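Local coordinates for protein CCMAN5 (PDB 2XSG) that hydrolyses alpha-mannosidic linkages as a bacterial family 92 glycosidase, probably with the help of a bound calcium ion, at residues Asp8-Glu20 with Leu307-Phe319. Numbering follows the deposited sequence.
Sequences DYASLVDVFVGTE and LQRLFYTHLYRMF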
ATOM      1  N   ASP A   8       1.443  -7.118 -23.846  1.00 17.88           N
ATOM      2  CA  ASP A   8       2.164  -6.005 -23.200  1.00 16.72           C
ATOM      3  C   ASP A   8       1.260  -5.199 -22.264  1.00 15.16           C
ATOM      4  O   ASP A   8       0.821  -4.090 -22.585  1.00 14.91           O
ATOM      5  CB  ASP A   8       2.874  -5.103 -24.216  1.00 16.70           C
ATOM      6  CG  ASP A   8       3.820  -4.093 -23.548  1.00 17.66           C
ATOM      7  OD1 ASP A   8       4.736  -4.484 -22.805  1.00 18.70           O
ATOM      8  OD2 ASP A   8       3.656  -2.890 -23.773  1.00 19.66           O
ATOM      9  N   TYR A   9       1.006  -5.781 -21.100  1.00 13.62           N
ATOM     10  CA  TYR A   9       0.180  -5.167 -20.067  1.00 12.13           C
ATOM     11  C   TYR A   9       0.837  -3.922 -19.487  1.00 10.97           C
ATOM     12  O   TYR A   9       0.142  -2.969 -19.112  1.00 10.38           O
ATOM     13  CB  TYR A   9      -0.116  -6.170 -18.960  1.00 12.01           C
ATOM     14  CG  TYR A   9      -0.923  -7.367 -19.415  1.00 13.18           C
ATOM     15  CD1 TYR A   9      -2.289  -7.247 -19.661  1.00 13.23           C
ATOM     16  CD2 TYR A   9      -0.317  -8.616 -19.612  1.00 13.66           C
ATOM     17  CE1 TYR A   9      -3.045  -8.332 -20.075  1.00 14.44           C
ATOM     18  CE2 TYR A   9      -1.072  -9.715 -20.037  1.00 15.46           C
ATOM     19  CZ  TYR A   9      -2.436  -9.552 -20.263  1.00 15.55           C
ATOM     20  OH  TYR A   9      -3.208 -10.603 -20.679  1.00 18.14           O
ATOM     21  N   ALA A  10       2.165  -3.917 -19.451  1.00  9.65           N
ATOM     22  CA  ALA A  10       2.919  -2.758 -18.961  1.00  8.97           C
ATOM     23  C   ALA A  10       2.500  -1.442 -19.637  1.00  8.69           C
ATOM     24  O   ALA A  10       2.448  -0.405 -18.985  1.00  8.57           O
ATOM     25  CB  ALA A  10       4.416  -2.990 -19.086  1.00  8.65           C
ATOM     26  N   SER A  11       2.167  -1.494 -20.923  1.00  8.06           N
ATOM     27  CA  SER A  11       1.736  -0.298 -21.668  1.00  8.34           C
ATOM     28  C   SER A  11       0.401   0.270 -21.182  1.00  7.53           C
ATOM     29  O   SER A  11       0.097   1.453 -21.419  1.00  7.54           O
ATOM     30  CB  SER A  11       1.643  -0.608 -23.171  1.00  8.75           C
ATOM     31  OG  SER A  11       0.650  -1.603 -23.403  1.00 10.17           O
ATOM     32  N   LEU A  12      -0.382  -0.553 -20.488  1.00  6.75           N
ATOM     33  CA  LEU A  12      -1.680  -0.109 -19.953  1.00  6.43           C
ATOM     34  C   LEU A  12      -1.610   0.596 -18.595  1.00  6.49           C
ATOM     35  O   LEU A  12      -2.522   1.353 -18.235  1.00  6.05           O
ATOM     36  CB  LEU A  12      -2.675  -1.270 -19.894  1.00  5.66           C
ATOM     37  CG  LEU A  12      -3.026  -1.963 -21.203  1.00  5.97           C
ATOM     38  CD1 LEU A  12      -4.041  -3.076 -20.916  1.00  5.72           C
ATOM     39  CD2 LEU A  12      -3.583  -0.971 -22.281  1.00  4.79           C
ATOM     40  N   VAL A  13      -0.540   0.333 -17.844  1.00  6.50           N
ATOM     41  CA  VAL A  13      -0.258   1.006 -16.574  1.00  5.75           C
ATOM     42  C   VAL A  13       0.054   2.503 -16.788  1.00  6.47           C
ATOM     43  O   VAL A  13       0.878   2.872 -17.640  1.00  6.44           O
ATOM     44  CB  VAL A  13       0.919   0.295 -15.839  1.00  5.92           C
ATOM     45  CG1 VAL A  13       1.337   1.011 -14.567  1.00  4.36           C
ATOM     46  CG2 VAL A  13       0.550  -1.149 -15.514  1.00  5.67           C
ATOM     47  N   ASP A  14      -0.609   3.358 -16.011  1.00  5.75           N
ATOM     48  CA  ASP A  14      -0.263   4.772 -15.964  1.00  6.27           C
ATOM     49  C   ASP A  14       0.367   5.098 -14.596  1.00  5.72           C
ATOM     50  O   ASP A  14      -0.355   5.344 -13.614  1.00  5.17           O
ATOM     51  CB  ASP A  14      -1.518   5.628 -16.218  1.00  6.01           C
ATOM     52  CG  ASP A  14      -1.215   7.123 -16.355  1.00  8.55           C
ATOM     53  OD1 ASP A  14      -0.103   7.592 -15.991  1.00 11.02           O
ATOM     54  OD2 ASP A  14      -2.129   7.846 -16.805  1.00  6.93           O
ATOM     55  N   VAL A  15       1.702   5.130 -14.541  1.00  4.97           N
ATOM     56  CA  VAL A  15       2.405   5.353 -13.271  1.00  4.66           C
ATOM     57  C   VAL A  15       2.216   6.772 -12.704  1.00  4.63           C
ATOM     58  O   VAL A  15       2.674   7.069 -11.607  1.00  3.59           O
ATOM     59  CB  VAL A  15       3.924   5.007 -13.333  1.00  4.79           C
ATOM     60  CG1 VAL A  15       4.158   3.558 -13.770  1.00  4.28           C
ATOM     61  CG2 VAL A  15       4.687   5.994 -14.233  1.00  5.21           C
ATOM     62  N   PHE A  16       1.550   7.648 -13.452  1.00  4.42           N
ATOM     63  CA  PHE A  16       1.323   9.007 -12.968  1.00  3.87           C
ATOM     64  C   PHE A  16       0.011   9.160 -12.223  1.00  3.73           C
ATOM     65  O   PHE A  16      -0.216  10.164 -11.555  1.00  3.72           O
ATOM     66  CB  PHE A  16       1.424  10.014 -14.105  1.00  4.25           C
ATOM     67  CG  PHE A  16       2.815  10.158 -14.637  1.00  3.53           C
ATOM     68  CD1 PHE A  16       3.799  10.792 -13.881  1.00  2.87           C
ATOM     69  CD2 PHE A  16       3.135   9.660 -15.887  1.00  3.05           C
ATOM     70  CE1 PHE A  16       5.098  10.922 -14.364  1.00  2.74           C
ATOM     71  CE2 PHE A  16       4.430   9.781 -16.386  1.00  4.04           C
ATOM     72  CZ  PHE A  16       5.412  10.417 -15.628  1.00  2.99           C
ATOM     73  N   VAL A  17      -0.836   8.143 -12.311  1.00  3.79           N
ATOM     74  CA  VAL A  17      -2.088   8.153 -11.579  1.00  3.47           C
ATOM     75  C   VAL A  17      -1.793   8.231 -10.090  1.00  3.36           C
ATOM     76  O   VAL A  17      -1.046   7.408  -9.554  1.00  3.03           O
ATOM     77  CB  VAL A  17      -2.955   6.932 -11.918  1.00  3.68           C
ATOM     78  CG1 VAL A  17      -4.076   6.737 -10.853  1.00  2.68           C
ATOM     79  CG2 VAL A  17      -3.533   7.109 -13.332  1.00  3.92           C
ATOM     80  N   GLY A  18      -2.372   9.235  -9.440  1.00  2.73           N
ATOM     81  CA  GLY A  18      -2.186   9.425  -8.003  1.00  3.67           C
ATOM     82  C   GLY A  18      -0.934  10.211  -7.589  1.00  3.45           C
ATOM     83  O   GLY A  18      -0.635  10.294  -6.398  1.00  4.00           O
ATOM     84  N   THR A  19      -0.220  10.791  -8.556  1.00  3.40           N
ATOM     85  CA  THR A  19       1.044  11.514  -8.285  1.00  3.13           C
ATOM     86  C   THR A  19       0.892  13.043  -8.143  1.00  3.44           C
ATOM     87  O   THR A  19       1.888  13.758  -7.968  1.00  2.74           O
ATOM     88  CB  THR A  19       2.112  11.219  -9.356  1.00  3.26           C
ATOM     89  OG1 THR A  19       1.671  11.730 -10.626  1.00  3.13           O
ATOM     90  CG2 THR A  19       2.399   9.688  -9.458  1.00  2.52           C
ATOM     91  N   GLU A  20      -0.339  13.541  -8.228  1.00  3.40           N
ATOM     92  CA  GLU A  20      -0.588  14.979  -8.002  1.00  4.27           C
ATOM     93  C   GLU A  20      -0.935  15.259  -6.544  1.00  4.55           C
ATOM     94  O   GLU A  20      -1.764  14.564  -5.957  1.00  4.88           O
ATOM     95  CB  GLU A  20      -1.694  15.520  -8.917  1.00  3.82           C
ATOM     96  CG  GLU A  20      -1.916  17.053  -8.774  1.00  5.44           C
ATOM     97  CD  GLU A  20      -2.521  17.695 -10.013  1.00  6.72           C
ATOM     98  OE1 GLU A  20      -2.449  17.086 -11.094  1.00  8.12           O
ATOM     99  OE2 GLU A  20      -3.047  18.827  -9.916  1.00 10.32           O
ATOM    100  N   LEU A 307     -11.158   2.027 -18.139  1.00  7.29           N
ATOM    101  CA  LEU A 307     -11.397   1.138 -17.025  1.00  6.57           C
ATOM    102  C   LEU A 307     -10.369  -0.013 -17.033  1.00  6.61           C
ATOM    103  O   LEU A 307      -9.875  -0.428 -15.969  1.00  6.23           O
ATOM    104  CB  LEU A 307     -12.837   0.628 -17.048  1.00  6.17           C
ATOM    105  CG  LEU A 307     -13.342  -0.191 -15.873  1.00  6.45           C
ATOM    106  CD1 LEU A 307     -13.220   0.585 -14.542  1.00  4.64           C
ATOM    107  CD2 LEU A 307     -14.786  -0.619 -16.189  1.00  4.40           C
ATOM    108  N   GLN A 308     -10.020  -0.505 -18.220  1.00  6.14           N
ATOM    109  CA  GLN A 308      -8.977  -1.537 -18.330  1.00  7.75           C
ATOM    110  C   GLN A 308      -7.593  -0.977 -17.923  1.00  7.41           C
ATOM    111  O   GLN A 308      -6.807  -1.660 -17.242  1.00  6.91           O
ATOM    112  CB  GLN A 308      -8.988  -2.171 -19.744  1.00  7.97           C
ATOM    113  CG  GLN A 308      -7.739  -2.905 -20.177  1.00 12.64           C
ATOM    114  CD  GLN A 308      -8.018  -4.116 -21.096  1.00 17.89           C
ATOM    115  OE1 GLN A 308      -9.084  -4.219 -21.721  1.00 21.22           O
ATOM    116  NE2 GLN A 308      -7.064  -5.032 -21.163  1.00 17.12           N
ATOM    117  N   ARG A 309      -7.308   0.263 -18.327  1.00  7.00           N
ATOM    118  CA  ARG A 309      -6.063   0.921 -17.922  1.00  7.83           C
ATOM    119  C   ARG A 309      -6.026   1.140 -16.403  1.00  7.44           C
ATOM    120  O   ARG A 309      -4.990   0.944 -15.749  1.00  7.58           O
ATOM    121  CB  ARG A 309      -5.900   2.248 -18.653  1.00  7.75           C
ATOM    122  CG  ARG A 309      -5.396   2.109 -20.068  1.00 10.70           C
ATOM    123  CD  ARG A 309      -5.844   3.285 -20.910  1.00 14.19           C
ATOM    124  NE  ARG A 309      -4.967   3.503 -22.051  1.00 18.44           N
ATOM    125  CZ  ARG A 309      -5.044   2.857 -23.211  1.00 22.18           C
ATOM    126  NH1 ARG A 309      -5.965   1.911 -23.413  1.00 25.79           N
ATOM    127  NH2 ARG A 309      -4.185   3.150 -24.177  1.00 22.93           N
ATOM    128  N   LEU A 310      -7.170   1.544 -15.852  1.00  7.39           N
ATOM    129  CA  LEU A 310      -7.314   1.735 -14.419  1.00  6.95           C
ATOM    130  C   LEU A 310      -7.064   0.429 -13.700  1.00  6.71           C
ATOM    131  O   LEU A 310      -6.299   0.399 -12.743  1.00  7.42           O
ATOM    132  CB  LEU A 310      -8.704   2.234 -14.057  1.00  6.96           C
ATOM    133  CG  LEU A 310      -8.902   3.706 -13.809  1.00  7.38           C
ATOM    134  CD1 LEU A 310     -10.392   3.924 -13.504  1.00  8.36           C
ATOM    135  CD2 LEU A 310      -7.996   4.243 -12.668  1.00  6.47           C
ATOM    136  N   PHE A 311      -7.681  -0.660 -14.165  1.00  6.10           N
ATOM    137  CA  PHE A 311      -7.392  -1.964 -13.579  1.00  5.21           C
ATOM    138  C   PHE A 311      -5.888  -2.279 -13.529  1.00  5.13           C
ATOM    139  O   PHE A 311      -5.355  -2.608 -12.454  1.00  4.80           O
ATOM    140  CB  PHE A 311      -8.146  -3.086 -14.292  1.00  4.65           C
ATOM    141  CG  PHE A 311      -7.879  -4.427 -13.722  1.00  3.99           C
ATOM    142  CD1 PHE A 311      -8.561  -4.861 -12.587  1.00  4.38           C
ATOM    143  CD2 PHE A 311      -6.910  -5.255 -14.280  1.00  2.00           C
ATOM    144  CE1 PHE A 311      -8.284  -6.092 -12.037  1.00  2.98           C
ATOM    145  CE2 PHE A 311      -6.624  -6.487 -13.723  1.00  3.04           C
ATOM    146  CZ  PHE A 311      -7.319  -6.912 -12.603  1.00  4.18           C
ATOM    147  N   TYR A 312      -5.214  -2.204 -14.680  1.00  4.62           N
ATOM    148  CA  TYR A 312      -3.800  -2.599 -14.753  1.00  4.28           C
ATOM    149  C   TYR A 312      -2.862  -1.660 -13.975  1.00  4.25           C
ATOM    150  O   TYR A 312      -1.846  -2.106 -13.433  1.00  4.02           O
ATOM    151  CB  TYR A 312      -3.326  -2.884 -16.193  1.00  4.30           C
ATOM    152  CG  TYR A 312      -3.846  -4.235 -16.671  1.00  4.79           C
ATOM    153  CD1 TYR A 312      -3.322  -5.439 -16.150  1.00  4.94           C
ATOM    154  CD2 TYR A 312      -4.875  -4.318 -17.595  1.00  3.40           C
ATOM    155  CE1 TYR A 312      -3.818  -6.668 -16.557  1.00  2.64           C
ATOM    156  CE2 TYR A 312      -5.379  -5.541 -18.012  1.00  3.53           C
ATOM    157  CZ  TYR A 312      -4.853  -6.717 -17.472  1.00  3.02           C
ATOM    158  OH  TYR A 312      -5.350  -7.922 -17.884  1.00  2.10           O
ATOM    159  N   THR A 313      -3.223  -0.383 -13.923  1.00  3.99           N
ATOM    160  CA  THR A 313      -2.506   0.598 -13.127  1.00  3.87           C
ATOM    161  C   THR A 313      -2.586   0.208 -11.642  1.00  4.37           C
ATOM    162  O   THR A 313      -1.578   0.236 -10.928  1.00  3.58           O
ATOM    163  CB  THR A 313      -3.069   2.023 -13.347  1.00  4.61           C
ATOM    164  OG1 THR A 313      -2.906   2.405 -14.727  1.00  2.83           O
ATOM    165  CG2 THR A 313      -2.368   3.040 -12.427  1.00  3.47           C
ATOM    166  N   HIS A 314      -3.779  -0.167 -11.186  1.00  3.68           N
ATOM    167  CA  HIS A 314      -3.947  -0.545  -9.784  1.00  4.29           C
ATOM    168  C   HIS A 314      -3.424  -1.953  -9.485  1.00  4.18           C
ATOM    169  O   HIS A 314      -2.954  -2.225  -8.361  1.00  4.46           O
ATOM    170  CB  HIS A 314      -5.389  -0.339  -9.303  1.00  3.78           C
ATOM    171  CG  HIS A 314      -5.798   1.102  -9.283  1.00  4.89           C
ATOM    172  ND1 HIS A 314      -5.096   2.060  -8.587  1.00  6.14           N
ATOM    173  CD2 HIS A 314      -6.815   1.753  -9.895  1.00  2.94           C
ATOM    174  CE1 HIS A 314      -5.664   3.237  -8.761  1.00  3.28           C
ATOM    175  NE2 HIS A 314      -6.717   3.076  -9.540  1.00  4.88           N
ATOM    176  N   LEU A 315      -3.467  -2.847 -10.473  1.00  3.33           N
ATOM    177  CA  LEU A 315      -2.769  -4.121 -10.300  1.00  3.00           C
ATOM    178  C   LEU A 315      -1.259  -3.857 -10.099  1.00  3.01           C
ATOM    179  O   LEU A 315      -0.614  -4.452  -9.204  1.00  2.44           O
ATOM    180  CB  LEU A 315      -3.017  -5.071 -11.476  1.00  2.86           C
ATOM    181  CG  LEU A 315      -2.607  -6.542 -11.340  1.00  2.78           C
ATOM    182  CD1 LEU A 315      -3.381  -7.267 -10.220  1.00  4.34           C
ATOM    183  CD2 LEU A 315      -2.767  -7.296 -12.657  1.00  3.53           C
ATOM    184  N   TYR A 316      -0.702  -2.956 -10.911  1.00  2.52           N
ATOM    185  CA  TYR A 316       0.700  -2.548 -10.752  1.00  2.15           C
ATOM    186  C   TYR A 316       0.972  -2.062  -9.309  1.00  2.52           C
ATOM    187  O   TYR A 316       1.923  -2.480  -8.680  1.00  2.00           O
ATOM    188  CB  TYR A 316       1.063  -1.500 -11.810  1.00  2.39           C
ATOM    189  CG  TYR A 316       2.326  -0.704 -11.555  1.00  2.59           C
ATOM    190  CD1 TYR A 316       3.583  -1.191 -11.935  1.00  3.52           C
ATOM    191  CD2 TYR A 316       2.264   0.548 -10.953  1.00  2.02           C
ATOM    192  CE1 TYR A 316       4.754  -0.443 -11.696  1.00  4.17           C
ATOM    193  CE2 TYR A 316       3.418   1.292 -10.710  1.00  4.06           C
ATOM    194  CZ  TYR A 316       4.658   0.796 -11.087  1.00  3.51           C
ATOM    195  OH  TYR A 316       5.799   1.543 -10.850  1.00  2.98           O
ATOM    196  N   ARG A 317       0.095  -1.210  -8.794  1.00  2.89           N
ATOM    197  CA  ARG A 317       0.228  -0.655  -7.446  1.00  3.71           C
ATOM    198  C   ARG A 317       0.092  -1.719  -6.347  1.00  4.08           C
ATOM    199  O   ARG A 317       0.651  -1.561  -5.260  1.00  4.36           O
ATOM    200  CB  ARG A 317      -0.822   0.430  -7.222  1.00  3.59           C
ATOM    201  CG  ARG A 317      -0.710   1.668  -8.103  1.00  5.05           C
ATOM    202  CD  ARG A 317       0.596   2.387  -7.862  1.00  6.68           C
ATOM    203  NE  ARG A 317       0.616   3.696  -8.499  1.00  9.33           N
ATOM    204  CZ  ARG A 317       1.718   4.398  -8.763  1.00  9.44           C
ATOM    205  NH1 ARG A 317       2.919   3.922  -8.452  1.00  9.43           N
ATOM    206  NH2 ARG A 317       1.612   5.579  -9.350  1.00 11.03           N
ATOM    207  N   MET A 318      -0.658  -2.785  -6.625  1.00  4.49           N
ATOM    208  CA  MET A 318      -0.830  -3.890  -5.674  1.00  6.35           C
ATOM    209  C   MET A 318       0.461  -4.677  -5.381  1.00  6.45           C
ATOM    210  O   MET A 318       0.602  -5.246  -4.297  1.00  7.33           O
ATOM    211  CB  MET A 318      -1.947  -4.841  -6.129  1.00  6.39           C
ATOM    212  CG  MET A 318      -2.105  -6.082  -5.236  1.00  7.93           C
ATOM    213  SD  MET A 318      -3.368  -7.218  -5.881  1.00 12.76           S
ATOM    214  CE  MET A 318      -4.346  -6.044  -6.718  1.00 11.46           C
ATOM    215  N   PHE A 319       1.392  -4.679  -6.334  1.00  6.56           N
ATOM    216  CA  PHE A 319       2.684  -5.358  -6.181  1.00  7.83           C
ATOM    217  C   PHE A 319       3.825  -4.367  -5.850  1.00  7.71           C
ATOM    218  O   PHE A 319       4.781  -4.237  -6.615  1.00  8.19           O
ATOM    219  CB  PHE A 319       3.017  -6.165  -7.463  1.00  8.08           C
ATOM    220  CG  PHE A 319       2.138  -7.379  -7.671  1.00  9.28           C
ATOM    221  CD1 PHE A 319       2.547  -8.637  -7.229  1.00 13.60           C
ATOM    222  CD2 PHE A 319       0.913  -7.268  -8.311  1.00 11.49           C
ATOM    223  CE1 PHE A 319       1.735  -9.782  -7.420  1.00 14.45           C
ATOM    224  CE2 PHE A 319       0.082  -8.389  -8.505  1.00 11.99           C
ATOM    225  CZ  PHE A 319       0.491  -9.644  -8.062  1.00 15.26           C
TER
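Val13 sets CG1 over the face of the Tyr316 ring, a CH-pi contact 4.0 Å from the ring centroid; with CG1 anti to the backbone N (chi1 175°), the other methyl, CG2, is left to rest on the helix backbone at Tyr312. Val15 adds its CG1 obliquely near CE2 of the same ring. One turn earlier, the Tyr312 ring lies between Tyr9 and Phe311: CD1 of Tyr9 sits 3.4 Å from Tyr312 CZ over one face, the two rings inclined at 34°, while Phe311 covers the opposite face. Leu12 runs alongside Tyr312, its CD1 3.6 Å from Tyr312 CD2 and also against the amide end of Gln308; CD2 lies over the guanidinium of Arg309. The phenol oxygen of Tyr312 is hydrogen-bonded to the carbonyl of Val293, so an alanine here would probably open a gap between Tyr9, Leu12 and Phe311 and leave that carbonyl without its mate. Thr313 supplies the central polar link: its OG1 accepts a nearly straight bond from Asp14 N (2.8 Å, 169°) and donates to Arg309 O, which fixes the hydroxyl's rotation. Towards Thr19, the buried Arg317, bent at chi2, donates a hydrogen bond from NH2 to Val17 O (3.2 Å), close to the guanidinium plane, while NH1 bonds Met27 O. Asp14 OD1 takes the amide of Phe16 in an Asx turn, within the beta turn from Asp14 to Val17. The arrangement is a loop packed on a helix, joining segment 8-20 to helix 306-318, consistent with packing between the N-terminal and catalytic parts of a family 92 glycosidase.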